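Local coordinates for protein acetyl-CoA C-acetyltransferase (Syntrophomonas wolfei subsp. wolfei, PDB 7N7Z) that probably joins two acetyl-CoA molecules into acetoacetyl-CoA and free CoA, or runs the reverse cleavage, as an acetoacetyl-CoA thiolase, at residues 13-18 against 366-372; 55-60 against 85-91; 160-166 against 239-245; 282-288 against 391-395; 379-385 against 397-402. One frame throughout, in Å; residues are numbered along the deposited sequence.

Contact 1 (13-18 against 366-372); sequences MARTPI and RIIVSMY
The guanidinium planes of Arg15 and Arg366 stand 64° apart where the two side chains lie alongside each other. One face of the Arg366 guanidinium carries Ile367 CG2, 3.7 Å above the plane and offset toward the rim. At its edge, in the plane, is Ser370 OG, which accepts from Arg366 NH1 at 2.9 Å. The Arg15 guanidinium has Ile18 N at its edge, and its NH1 donates to Thr16 O. The two arginines touch through carbon, with Arg15 CD 3.5 Å from Arg366 CD. Bends at chi2 (-83°) and chi3 (-66°) fold the Arg366 chain back, bringing NH1 to Ser370 one helical turn on. The polar end of Arg15 is held by salt bridges to Glu202 and Asp220, and Ser370 OG also bonds to Glu202. These carboxylates probably offset the nearby positive charges.

At the other end Met13 carries the apolar packing. Its chain turns at chi3, and the methyl Met13 CE presses on the helix, 3.5 Å from Ile368 CG2 and 3.7 Å from Val369 CG2. The Met13 CE to Val369 CA distance, 3.5 Å, is tight. Met13 SD lies 4.7 Å from the centroid of the Tyr372 ring, an oblique Met-aromatic contact.

Strand 8-20 belongs to the N-terminal half of the enzyme and helix 360-378 to the C-terminal half. A buried helix of one half packed on the sheet of the other is typical of the five-layered alpha-beta-alpha-beta-alpha thiolase fold.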
# COMPACT_ATOMS: atom_id res chain seq x y z
N MET B 13 -18.31 -32.86 15.87
CA MET B 13 -17.13 -32.04 16.13
C MET B 13 -16.04 -32.42 15.15
O MET B 13 -15.86 -33.59 14.83
CB MET B 13 -16.63 -32.23 17.56
CG MET B 13 -17.63 -31.81 18.62
SD MET B 13 -17.00 -32.08 20.29
CE MET B 13 -16.42 -30.44 20.69
N ALA B 14 -15.29 -31.41 14.69
CA ALA B 14 -14.20 -31.65 13.76
C ALA B 14 -13.28 -30.44 13.75
O ALA B 14 -13.68 -29.32 14.10
CB ALA B 14 -14.72 -31.92 12.34
N ARG B 15 -12.03 -30.69 13.36
CA ARG B 15 -11.07 -29.62 13.15
C ARG B 15 -10.12 -30.05 12.04
O ARG B 15 -9.94 -31.24 11.77
CB ARG B 15 -10.29 -29.29 14.43
CG ARG B 15 -9.32 -30.38 14.91
CD ARG B 15 -8.32 -29.81 15.91
NE ARG B 15 -7.39 -30.81 16.42
CZ ARG B 15 -6.16 -31.02 15.97
NH1 ARG B 15 -5.67 -30.32 14.95
NH2 ARG B 15 -5.40 -31.94 16.55
N THR B 16 -9.53 -29.06 11.38
CA THR B 16 -8.46 -29.31 10.44
C THR B 16 -7.15 -29.47 11.20
O THR B 16 -7.08 -29.19 12.40
CB THR B 16 -8.36 -28.17 9.43
OG1 THR B 16 -7.80 -27.01 10.06
CG2 THR B 16 -9.74 -27.82 8.87
N PRO B 17 -6.10 -29.94 10.54
CA PRO B 17 -4.77 -29.89 11.16
C PRO B 17 -4.37 -28.45 11.46
O PRO B 17 -4.87 -27.51 10.84
CB PRO B 17 -3.85 -30.53 10.11
CG PRO B 17 -4.76 -31.34 9.24
CD PRO B 17 -6.06 -30.59 9.22
N ILE B 18 -3.48 -28.29 12.42
CA ILE B 18 -2.95 -26.98 12.78
C ILE B 18 -1.69 -26.77 11.95
O ILE B 18 -0.65 -27.39 12.20
CB ILE B 18 -2.66 -26.88 14.28
CG1 ILE B 18 -3.94 -27.15 15.08
CG2 ILE B 18 -2.11 -25.49 14.62
CD1 ILE B 18 -3.75 -27.13 16.58
N ARG B 366 -11.10 -25.27 19.37
CA ARG B 366 -10.20 -26.39 19.14
C ARG B 366 -10.02 -27.22 20.41
O ARG B 366 -10.15 -28.45 20.38
CB ARG B 366 -8.84 -25.87 18.66
CG ARG B 366 -8.07 -26.86 17.79
CD ARG B 366 -7.29 -27.86 18.63
NE ARG B 366 -6.23 -27.22 19.40
CZ ARG B 366 -5.69 -27.73 20.51
NH1 ARG B 366 -6.09 -28.89 21.00
NH2 ARG B 366 -4.73 -27.05 21.13
N ILE B 367 -9.74 -26.56 21.53
CA ILE B 367 -9.47 -27.29 22.77
C ILE B 367 -10.73 -27.96 23.31
O ILE B 367 -10.62 -28.95 24.05
CB ILE B 367 -8.84 -26.35 23.81
CG1 ILE B 367 -9.79 -25.21 24.17
CG2 ILE B 367 -7.52 -25.80 23.29
CD1 ILE B 367 -9.33 -24.42 25.38
N ILE B 368 -11.91 -27.46 22.96
CA ILE B 368 -13.13 -28.18 23.31
C ILE B 368 -13.23 -29.46 22.48
O ILE B 368 -13.56 -30.53 23.01
CB ILE B 368 -14.37 -27.29 23.10
CG1 ILE B 368 -14.39 -26.14 24.10
CG2 ILE B 368 -15.64 -28.10 23.23
CD1 ILE B 368 -15.28 -24.99 23.67
N VAL B 369 -12.94 -29.37 21.18
CA VAL B 369 -12.95 -30.55 20.33
C VAL B 369 -11.95 -31.58 20.84
O VAL B 369 -12.27 -32.76 21.00
CB VAL B 369 -12.65 -30.16 18.87
CG1 VAL B 369 -12.36 -31.40 18.03
CG2 VAL B 369 -13.81 -29.37 18.28
N SER B 370 -10.72 -31.14 21.10
CA SER B 370 -9.69 -32.06 21.58
C SER B 370 -10.04 -32.62 22.95
O SER B 370 -9.80 -33.80 23.23
CB SER B 370 -8.33 -31.36 21.61
OG SER B 370 -7.89 -31.05 20.30
N MET B 371 -10.62 -31.78 23.82
CA MET B 371 -11.04 -32.26 25.13
C MET B 371 -11.97 -33.46 25.00
O MET B 371 -11.73 -34.51 25.61
CB MET B 371 -11.73 -31.13 25.90
CG MET B 371 -12.24 -31.52 27.29
SD MET B 371 -13.54 -30.42 27.89
CE MET B 371 -14.91 -30.99 26.89
N TYR B 372 -13.03 -33.32 24.21
CA TYR B 372 -13.98 -34.42 24.07
C TYR B 372 -13.29 -35.70 23.60
O TYR B 372 -13.43 -36.75 24.22
CB TYR B 372 -15.09 -34.05 23.08
CG TYR B 372 -15.79 -35.27 22.54
CD1 TYR B 372 -16.75 -35.94 23.29
CD2 TYR B 372 -15.49 -35.77 21.28
CE1 TYR B 372 -17.38 -37.07 22.81
CE2 TYR B 372 -16.11 -36.90 20.79
CZ TYR B 372 -17.06 -37.54 21.56
OH TYR B 372 -17.69 -38.67 21.07

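Contact 2 (55-60 against 85-91); sequences IVGATC and SCMVSQN
Ile55 to Ala58 run beside Ser85 to Val88 as the two parallel strands of a beta-alpha-beta unit, linked through helix 69-76. The strong bonds are at the middle. Gly57 N donates to Cys86 O at 2.9 Å, with an angle of 170° at the hydrogen. Gly57 O accepts from Val88 N at 2.8 Å, and the donor comes nearly along the C=O axis. The bonds from Cys86 N to Ile55 O and from Thr59 N to Val88 O are weak.

On one face Val56 CG1 bridges two neighbours, lying 3.8 Å from Cys86 SG and 4.0 Å from Val88 CG1. Helix 94-107 covers this side. On the face of Ile55 and Met87, chi1 of -177° sends the Met87 chain out from the sheet, and Met87 SD meets Thr59 CG2 at 3.6 Å. Thr59 OG1 bonds instead to Val119 O in the neighbouring strand.

Past the paired region a water links the two segments, donating to Cys60 O at 2.8 Å and bonded to Ser89 OG. Cys60 SG lies 3.5 Å from Asn91 OD1, while Asn91 ND2 donates to Gly390 O.

Met87, Val88 and Ser89 also pair antiparallel with a strand of the second subunit. A sheet continued across the dimer interface, with its edge strand leading to the predicted nucleophile Cys92, is typical of thiolases.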
# COMPACT_ATOMS: atom_id res chain seq x y z
N ILE B 55 -25.63 -20.10 12.14
CA ILE B 55 -24.19 -20.31 12.29
C ILE B 55 -23.65 -19.16 13.13
O ILE B 55 -23.93 -18.00 12.84
CB ILE B 55 -23.46 -20.39 10.94
CG1 ILE B 55 -21.97 -20.65 11.17
CG2 ILE B 55 -23.67 -19.12 10.13
CD1 ILE B 55 -21.17 -20.82 9.89
N VAL B 56 -22.89 -19.50 14.17
CA VAL B 56 -22.15 -18.52 14.95
C VAL B 56 -20.68 -18.73 14.63
O VAL B 56 -20.07 -19.72 15.05
CB VAL B 56 -22.42 -18.67 16.46
CG1 VAL B 56 -21.77 -17.53 17.22
CG2 VAL B 56 -23.92 -18.70 16.72
N GLY B 57 -20.11 -17.80 13.86
CA GLY B 57 -18.74 -17.94 13.38
C GLY B 57 -17.77 -17.17 14.25
O GLY B 57 -17.99 -16.00 14.56
N ALA B 58 -16.69 -17.84 14.63
CA ALA B 58 -15.64 -17.26 15.45
C ALA B 58 -14.39 -17.03 14.60
O ALA B 58 -14.01 -17.89 13.80
CB ALA B 58 -15.30 -18.15 16.64
N THR B 59 -13.77 -15.87 14.79
CA THR B 59 -12.51 -15.54 14.15
C THR B 59 -11.99 -14.25 14.76
O THR B 59 -12.78 -13.40 15.19
CB THR B 59 -12.65 -15.38 12.63
OG1 THR B 59 -11.36 -15.47 12.01
CG2 THR B 59 -13.28 -14.04 12.28
N CYS B 60 -10.67 -14.11 14.80
CA CYS B 60 -10.08 -12.92 15.39
C CYS B 60 -9.80 -11.84 14.35
O CYS B 60 -10.00 -10.65 14.63
CB CYS B 60 -8.78 -13.28 16.13
SG CYS B 60 -7.84 -11.87 16.78
N SER B 85 -27.02 -15.80 11.23
CA SER B 85 -25.59 -15.72 10.99
C SER B 85 -25.03 -14.54 11.77
O SER B 85 -25.67 -13.49 11.87
CB SER B 85 -25.27 -15.56 9.50
OG SER B 85 -25.71 -14.30 9.02
N CYS B 86 -23.84 -14.72 12.33
CA CYS B 86 -23.13 -13.64 13.01
C CYS B 86 -21.69 -14.06 13.21
O CYS B 86 -21.35 -15.25 13.15
CB CYS B 86 -23.78 -13.29 14.35
SG CYS B 86 -23.35 -14.40 15.71
N MET B 87 -20.83 -13.07 13.43
CA MET B 87 -19.41 -13.27 13.64
C MET B 87 -19.02 -12.68 14.98
O MET B 87 -19.34 -11.52 15.26
CB MET B 87 -18.59 -12.63 12.52
CG MET B 87 -17.10 -12.86 12.62
SD MET B 87 -16.27 -12.44 11.08
CE MET B 87 -16.36 -10.66 11.17
N VAL B 88 -18.34 -13.47 15.81
CA VAL B 88 -17.99 -13.08 17.17
C VAL B 88 -16.48 -13.14 17.32
O VAL B 88 -15.80 -13.95 16.68
CB VAL B 88 -18.69 -13.98 18.21
CG1 VAL B 88 -18.45 -15.44 17.89
CG2 VAL B 88 -18.21 -13.66 19.63
N SER B 89 -15.96 -12.28 18.18
CA SER B 89 -14.53 -12.26 18.48
C SER B 89 -14.32 -11.98 19.96
O SER B 89 -14.86 -11.01 20.50
CB SER B 89 -13.80 -11.20 17.65
OG SER B 89 -12.42 -11.21 17.93
N GLN B 90 -13.56 -12.86 20.61
CA GLN B 90 -13.02 -12.64 21.95
C GLN B 90 -11.55 -13.05 21.97
O GLN B 90 -11.08 -13.77 22.85
CB GLN B 90 -13.83 -13.40 23.00
CG GLN B 90 -13.57 -12.94 24.43
CD GLN B 90 -14.64 -13.38 25.41
OE1 GLN B 90 -15.83 -13.42 25.08
NE2 GLN B 90 -14.23 -13.71 26.64
N ASN B 91 -10.82 -12.58 20.95
CA ASN B 91 -9.42 -12.95 20.72
C ASN B 91 -9.25 -14.46 20.81
O ASN B 91 -9.83 -15.20 20.01
CB ASN B 91 -8.51 -12.21 21.71
CG ASN B 91 -8.15 -10.82 21.23
OD1 ASN B 91 -8.03 -10.57 20.03
ND2 ASN B 91 -7.97 -9.90 22.16
O HOH W 1 -10.59 -9.43 17.05

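Contact 3 (160-166 against 239-245); sequences HMGMTAE and FKKGGVV
Glu166 and the backbone at Val244 and Val245 form the tight part of this contact; Met163 and Lys240 form its looser, partly exposed margin. The Glu166 chain folds at chi2 (-60°), which turns the carboxylate onto the loop. Glu166 OE2 accepts from Val245 N at 2.9 Å, and the donor lies above the carboxylate plane. OE1 takes a weak bond from Val244 N. A water donates to both Glu166 OE2, at 2.7 Å, and Val245 O. Beside this polar site Ala165 CB meets Val245 CG2 at 3.9 Å.

Phe239 is wedged at the start of helix 161-172. Gly162 CA sits over one face of the Phe239 ring, a CH-pi contact with 4.2 Å to the centroid. The ring corner CE1 lies above the centre of the His160 ring, and the two planes are 39° apart. His160 is the N-cap residue, and its ND1 accepts from Gly162 N in the ring plane.

Toward the margin Met163 SD comes 3.3 Å from Phe239 O. Met163 CE touches Lys240 CE at 3.8 Å. Lys240 and Glu166 run antiparallel past one another, and Lys240 NZ stays 6.0 Å from Glu166 OE1.

Both segments lie in the long excursion between strands 113-121 and 254-264, which probably corresponds to the loop domain of thiolases. Backbone N-H groups and a water, without direct contact to the lysine ammonium, receive the carboxylate; this is consistent with an ionised Glu166.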
# COMPACT_ATOMS: atom_id res chain seq x y z
N HIS B 160 3.52 -6.65 22.48
CA HIS B 160 3.17 -8.00 22.06
C HIS B 160 2.63 -8.82 23.23
O HIS B 160 2.92 -8.52 24.39
CB HIS B 160 4.40 -8.69 21.46
CG HIS B 160 4.06 -9.78 20.48
ND1 HIS B 160 3.66 -11.04 20.88
CD2 HIS B 160 4.08 -9.79 19.13
CE1 HIS B 160 3.44 -11.78 19.80
NE2 HIS B 160 3.69 -11.05 18.73
N MET B 161 1.85 -9.86 22.93
CA MET B 161 1.38 -10.75 23.98
C MET B 161 2.55 -11.32 24.78
O MET B 161 2.45 -11.51 25.99
CB MET B 161 0.56 -11.90 23.38
CG MET B 161 -0.76 -11.47 22.77
SD MET B 161 -1.95 -10.89 23.99
CE MET B 161 -3.07 -9.96 22.95
N GLY B 162 3.67 -11.58 24.10
CA GLY B 162 4.83 -12.11 24.79
C GLY B 162 5.28 -11.24 25.95
O GLY B 162 5.81 -11.74 26.95
N MET B 163 5.08 -9.92 25.84
CA MET B 163 5.45 -9.03 26.93
C MET B 163 4.61 -9.29 28.17
O MET B 163 5.12 -9.25 29.29
CB MET B 163 5.31 -7.57 26.49
CG MET B 163 6.08 -7.22 25.22
SD MET B 163 7.86 -7.34 25.45
CE MET B 163 8.25 -5.67 25.97
N THR B 164 3.31 -9.57 27.99
CA THR B 164 2.47 -9.87 29.14
C THR B 164 2.87 -11.18 29.79
O THR B 164 2.73 -11.34 31.01
CB THR B 164 1.00 -9.92 28.72
OG1 THR B 164 0.73 -11.14 28.01
CG2 THR B 164 0.65 -8.73 27.83
N ALA B 165 3.38 -12.14 29.01
CA ALA B 165 3.95 -13.34 29.60
C ALA B 165 5.20 -13.01 30.41
O ALA B 165 5.44 -13.61 31.46
CB ALA B 165 4.28 -14.36 28.51
N GLU B 166 6.00 -12.05 29.93
CA GLU B 166 7.16 -11.62 30.70
C GLU B 166 6.74 -11.00 32.03
O GLU B 166 7.43 -11.16 33.04
CB GLU B 166 7.99 -10.62 29.89
CG GLU B 166 8.78 -11.23 28.73
CD GLU B 166 9.79 -12.28 29.18
OE1 GLU B 166 9.92 -12.51 30.40
OE2 GLU B 166 10.46 -12.86 28.30
N PHE B 239 11.11 -11.52 22.65
CA PHE B 239 10.37 -10.27 22.79
C PHE B 239 10.99 -9.27 23.75
O PHE B 239 10.61 -8.09 23.70
CB PHE B 239 8.93 -10.57 23.26
CG PHE B 239 8.20 -11.56 22.40
CD1 PHE B 239 7.45 -11.13 21.32
CD2 PHE B 239 8.27 -12.91 22.66
CE1 PHE B 239 6.77 -12.04 20.52
CE2 PHE B 239 7.60 -13.83 21.87
CZ PHE B 239 6.85 -13.39 20.80
N LYS B 240 11.91 -9.68 24.62
CA LYS B 240 12.52 -8.75 25.56
C LYS B 240 13.97 -9.15 25.79
O LYS B 240 14.32 -10.33 25.77
CB LYS B 240 11.77 -8.74 26.90
CG LYS B 240 12.10 -7.54 27.78
CD LYS B 240 11.39 -7.63 29.12
CE LYS B 240 9.89 -7.40 28.98
NZ LYS B 240 9.36 -6.51 30.05
N LYS B 241 14.82 -8.14 26.01
CA LYS B 241 16.21 -8.40 26.33
C LYS B 241 16.30 -9.20 27.63
O LYS B 241 15.73 -8.81 28.65
CB LYS B 241 16.98 -7.09 26.47
CG LYS B 241 16.66 -6.05 25.40
CD LYS B 241 17.88 -5.20 25.05
CE LYS B 241 17.57 -3.70 25.09
NZ LYS B 241 18.70 -2.92 25.67
N GLY B 242 17.01 -10.32 27.58
CA GLY B 242 17.09 -11.19 28.73
C GLY B 242 15.75 -11.74 29.17
O GLY B 242 15.62 -12.17 30.32
N GLY B 243 14.75 -11.73 28.29
CA GLY B 243 13.44 -12.24 28.65
C GLY B 243 13.39 -13.76 28.60
O GLY B 243 14.11 -14.40 27.83
N VAL B 244 12.52 -14.33 29.43
CA VAL B 244 12.41 -15.78 29.52
C VAL B 244 11.59 -16.40 28.40
O VAL B 244 11.58 -17.63 28.26
CB VAL B 244 11.80 -16.21 30.87
CG1 VAL B 244 12.64 -15.68 32.03
CG2 VAL B 244 10.35 -15.73 30.99
N VAL B 245 10.90 -15.59 27.61
CA VAL B 245 10.02 -16.09 26.56
C VAL B 245 10.82 -16.25 25.27
O VAL B 245 11.49 -15.31 24.82
CB VAL B 245 8.82 -15.16 26.35
CG1 VAL B 245 7.99 -15.62 25.15
CG2 VAL B 245 7.96 -15.10 27.60
O HOH W 2 11.23 -12.80 25.75

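Contact 4 (282-288 against 391-395); sequences ICSEGVD and GGSAM
Met395 and Ser284 meet because both start beside their own backbone N, Met395 with chi1 -84° and Ser284 with chi1 -54°. Ser284 OG thereby comes against Met395 CG at 3.1 Å, a close approach. Further out Met395 bends at chi3, and its methyl CE reaches Ile282 CG1 at 3.8 Å. Ser284 OG has a weak bond from Gln90 NE2.

The backbones pair antiparallel. Glu285 N donates to Ala394 O at 2.8 Å. In return Ala394 N donates to Glu285 O at 3.1 Å, from above the carbonyl plane by 58°. The bond from Val287 N to Gly392 O is weak. Beyond the strands the fit stays close: Gly392 CA points a hydrogen at Val287 O, 3.2 Å away, and Gly286 CA does the same to Gly392 O.

Glu285 OE1 makes a salt bridge with Lys302. Ser393 centres an inverse gamma turn, and its OG bonds to Ser83 O of the second subunit. The glycine-rich turn leading into strand 394-400, next to the predicted catalytic Cys388 and at the dimer interface, is characteristic of the thiolase C-terminal domain.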
# COMPACT_ATOMS: atom_id res chain seq x y z
N ILE B 282 -20.27 -22.59 31.23
CA ILE B 282 -19.44 -21.79 30.34
C ILE B 282 -19.60 -20.33 30.73
O ILE B 282 -20.72 -19.85 30.93
CB ILE B 282 -19.81 -22.02 28.86
CG1 ILE B 282 -18.86 -21.25 27.95
CG2 ILE B 282 -21.25 -21.62 28.60
CD1 ILE B 282 -18.85 -21.74 26.52
N CYS B 283 -18.49 -19.61 30.85
CA CYS B 283 -18.55 -18.23 31.32
C CYS B 283 -17.22 -17.55 31.01
O CYS B 283 -16.25 -18.20 30.60
CB CYS B 283 -18.86 -18.16 32.81
SG CYS B 283 -17.59 -18.87 33.88
N SER B 284 -17.20 -16.24 31.21
CA SER B 284 -15.99 -15.44 31.07
C SER B 284 -15.62 -14.84 32.42
O SER B 284 -16.43 -14.77 33.35
CB SER B 284 -16.19 -14.31 30.05
OG SER B 284 -16.64 -14.82 28.80
N GLU B 285 -14.36 -14.41 32.52
CA GLU B 285 -13.87 -13.70 33.69
C GLU B 285 -12.52 -13.08 33.36
O GLU B 285 -11.60 -13.78 32.94
CB GLU B 285 -13.77 -14.63 34.90
CG GLU B 285 -13.35 -13.92 36.19
CD GLU B 285 -14.45 -13.04 36.76
OE1 GLU B 285 -15.61 -13.16 36.31
OE2 GLU B 285 -14.16 -12.23 37.66
N GLY B 286 -12.40 -11.77 33.56
CA GLY B 286 -11.25 -11.04 33.09
C GLY B 286 -10.18 -10.83 34.15
O GLY B 286 -10.42 -10.97 35.35
N VAL B 287 -8.98 -10.52 33.68
CA VAL B 287 -7.88 -10.05 34.50
C VAL B 287 -7.26 -8.86 33.78
O VAL B 287 -7.57 -8.59 32.62
CB VAL B 287 -6.83 -11.14 34.78
CG1 VAL B 287 -7.44 -12.27 35.59
CG2 VAL B 287 -6.24 -11.66 33.48
N ASP B 288 -6.38 -8.15 34.48
CA ASP B 288 -5.76 -6.97 33.88
C ASP B 288 -5.03 -7.35 32.60
O ASP B 288 -4.33 -8.37 32.53
CB ASP B 288 -4.79 -6.33 34.87
CG ASP B 288 -4.30 -4.97 34.39
OD1 ASP B 288 -3.40 -4.93 33.52
OD2 ASP B 288 -4.82 -3.95 34.88
N GLY B 391 -6.11 -9.09 26.32
CA GLY B 391 -6.93 -8.10 26.96
C GLY B 391 -7.38 -8.49 28.35
O GLY B 391 -7.52 -7.62 29.21
N GLY B 392 -7.61 -9.78 28.59
CA GLY B 392 -7.91 -10.26 29.92
C GLY B 392 -9.13 -11.15 30.02
O GLY B 392 -9.14 -12.11 30.79
N SER B 393 -10.18 -10.84 29.25
CA SER B 393 -11.45 -11.55 29.38
C SER B 393 -11.31 -13.01 28.99
O SER B 393 -11.56 -13.38 27.84
CB SER B 393 -12.52 -10.87 28.52
OG SER B 393 -12.82 -9.57 29.01
N ALA B 394 -10.93 -13.86 29.95
CA ALA B 394 -10.73 -15.28 29.70
C ALA B 394 -12.04 -16.05 29.86
O ALA B 394 -13.04 -15.53 30.35
CB ALA B 394 -9.67 -15.84 30.65
N MET B 395 -12.02 -17.31 29.43
CA MET B 395 -13.21 -18.14 29.43
C MET B 395 -12.87 -19.54 29.92
O MET B 395 -11.72 -19.98 29.88
CB MET B 395 -13.84 -18.23 28.04
CG MET B 395 -14.77 -17.07 27.71
SD MET B 395 -15.57 -17.28 26.11
CE MET B 395 -17.07 -18.14 26.59

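Contact 5 (379-385 against 397-402); sequences GLTKGGA and SLWTRD
Arg401 runs over the backbone of Leu380 and Thr381. Arg401 CB and Arg401 CG each lie 3.7 Å from Thr381 O. The chain runs straight at chi2, and Arg401 CD comes 3.3 Å from Leu380 O. A bend at chi3 (69°) then swings the guanidinium round; Arg401 NE and CZ stay near Leu380 O. Arg401 NH1 ends the path with a hydrogen bond to the same oxygen, Leu380 O, at 3.2 Å. The donor lies in the carbonyl plane, and the angle at the hydrogen is 152°. Gly379 CA sits at the edge of the guanidinium. The backbone of the same residue is gripped too, since Arg401 N donates to Thr381 O at 2.8 Å. The side chain also touches Glu376 on helix 360-378.

From here the two strands pair as the beta hairpin of 382-387 and 394-400, in the C-terminal half of the thiolase fold. Gly383 and Trp399 form a hydrogen-bonded pair, donating to each other's carbonyls. Ala385 and Ser397 form the next one.

Ala385 O takes a bond from Ser397 N at 2.8 Å and a weak one from Ser397 OG. Ser397 OG in turn accepts from Trp399 NE1 at 3.1 Å, lying at the edge of the indole near its plane. The bond fixes the rotation of the ring, which packs on Met277 and Leu279 of the adjacent strand.

Thr400 is on the face of Lys382. The methyl of Thr381, just before the strand, runs alongside it, with Thr381 CG2 3.4 Å from Thr400 OG1. The extended Lys382 makes a cation-pi contact with Trp309.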
# COMPACT_ATOMS: atom_id res chain seq x y z
N GLY B 379 -12.25 -43.13 27.90
CA GLY B 379 -13.47 -43.58 28.55
C GLY B 379 -13.89 -42.74 29.73
O GLY B 379 -14.60 -43.23 30.61
N LEU B 380 -13.47 -41.47 29.77
CA LEU B 380 -13.80 -40.59 30.87
C LEU B 380 -15.16 -39.93 30.63
O LEU B 380 -15.79 -40.12 29.59
CB LEU B 380 -12.70 -39.54 31.05
CG LEU B 380 -11.30 -40.10 31.30
CD1 LEU B 380 -10.25 -39.01 31.09
CD2 LEU B 380 -11.18 -40.71 32.69
N THR B 381 -15.60 -39.13 31.60
CA THR B 381 -16.95 -38.58 31.59
C THR B 381 -16.97 -37.06 31.61
O THR B 381 -17.65 -36.44 30.78
CB THR B 381 -17.75 -39.12 32.79
OG1 THR B 381 -17.62 -40.55 32.84
CG2 THR B 381 -19.22 -38.75 32.67
N LYS B 382 -16.24 -36.43 32.53
CA LYS B 382 -16.35 -35.00 32.78
C LYS B 382 -15.10 -34.29 32.27
O LYS B 382 -13.99 -34.61 32.69
CB LYS B 382 -16.55 -34.73 34.27
CG LYS B 382 -17.87 -35.27 34.81
CD LYS B 382 -18.04 -34.98 36.29
CE LYS B 382 -19.35 -35.55 36.82
NZ LYS B 382 -19.37 -35.65 38.31
N GLY B 383 -15.30 -33.31 31.38
CA GLY B 383 -14.20 -32.56 30.82
C GLY B 383 -14.40 -31.07 30.99
O GLY B 383 -15.51 -30.58 31.20
N GLY B 384 -13.30 -30.34 30.89
CA GLY B 384 -13.32 -28.90 30.98
C GLY B 384 -12.26 -28.29 30.10
O GLY B 384 -11.22 -28.91 29.84
N ALA B 385 -12.52 -27.08 29.63
CA ALA B 385 -11.59 -26.37 28.75
C ALA B 385 -11.60 -24.89 29.10
O ALA B 385 -12.68 -24.30 29.27
CB ALA B 385 -11.95 -26.57 27.28
N SER B 397 -15.16 -23.58 30.33
CA SER B 397 -16.39 -24.31 30.07
C SER B 397 -16.25 -25.73 30.60
O SER B 397 -15.15 -26.28 30.64
CB SER B 397 -16.74 -24.32 28.58
OG SER B 397 -15.65 -24.80 27.81
N LEU B 398 -17.38 -26.32 30.98
CA LEU B 398 -17.43 -27.66 31.55
C LEU B 398 -18.46 -28.50 30.80
O LEU B 398 -19.50 -27.99 30.38
CB LEU B 398 -17.77 -27.62 33.04
CG LEU B 398 -16.78 -26.87 33.91
CD1 LEU B 398 -17.42 -26.49 35.24
CD2 LEU B 398 -15.52 -27.70 34.13
N TRP B 399 -18.15 -29.78 30.63
CA TRP B 399 -18.96 -30.68 29.83
C TRP B 399 -18.94 -32.06 30.46
O TRP B 399 -18.03 -32.40 31.22
CB TRP B 399 -18.45 -30.74 28.38
CG TRP B 399 -18.16 -29.40 27.76
CD1 TRP B 399 -17.11 -28.56 28.05
CD2 TRP B 399 -18.92 -28.74 26.74
NE1 TRP B 399 -17.18 -27.43 27.28
CE2 TRP B 399 -18.29 -27.51 26.47
CE3 TRP B 399 -20.09 -29.07 26.04
CZ2 TRP B 399 -18.77 -26.61 25.52
CZ3 TRP B 399 -20.57 -28.17 25.10
CH2 TRP B 399 -19.91 -26.96 24.85
N THR B 400 -19.95 -32.86 30.13
CA THR B 400 -20.03 -34.23 30.61
C THR B 400 -20.60 -35.12 29.51
O THR B 400 -21.44 -34.69 28.71
CB THR B 400 -20.91 -34.37 31.86
OG1 THR B 400 -20.82 -35.71 32.37
CG2 THR B 400 -22.37 -34.03 31.56
N ARG B 401 -20.13 -36.37 29.48
CA ARG B 401 -20.65 -37.39 28.57
C ARG B 401 -21.81 -38.17 29.18
O ARG B 401 -22.02 -39.34 28.84
CB ARG B 401 -19.53 -38.34 28.15
CG ARG B 401 -18.41 -37.66 27.39
CD ARG B 401 -17.31 -38.64 27.01
NE ARG B 401 -17.76 -39.59 26.01
CZ ARG B 401 -17.30 -40.83 25.89
NH1 ARG B 401 -16.37 -41.31 26.70
NH2 ARG B 401 -17.80 -41.62 24.93
N ASP B 402 -22.58 -37.54 30.07
CA ASP B 402 -23.68 -38.20 30.76
C ASP B 402 -23.21 -39.48 31.45
O ASP B 402 -23.30 -39.60 32.68
CB ASP B 402 -24.81 -38.52 29.79
CG ASP B 402 -25.50 -37.28 29.28
OD1 ASP B 402 -25.43 -36.24 29.97
OD2 ASP B 402 -26.11 -37.33 28.19

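Contacts 1, 2, 4 and 5 reach the same mixed sheet; contact 3 lies off it, its centre about 21 Å from that of contact 4 and 28 Å from that of contact 1, and touches none of the others. Contacts 4 and 5 share strand 394-400, and their centres are about 21 Å apart. Contact 5 touches contact 1 where Met371 of helix 360-378 packs on the hairpin. Contact 2 touches contact 4 through Gln90, and both meet the second subunit. Along the chain contacts 2 and 3 are nested inside the loop closed by contact 1, while contacts 4 and 5 cross. Contact 1 thus ties the N-terminal and C-terminal halves together, and contacts 2 and 4 bring both to the dimer interface beside the predicted catalytic cysteines.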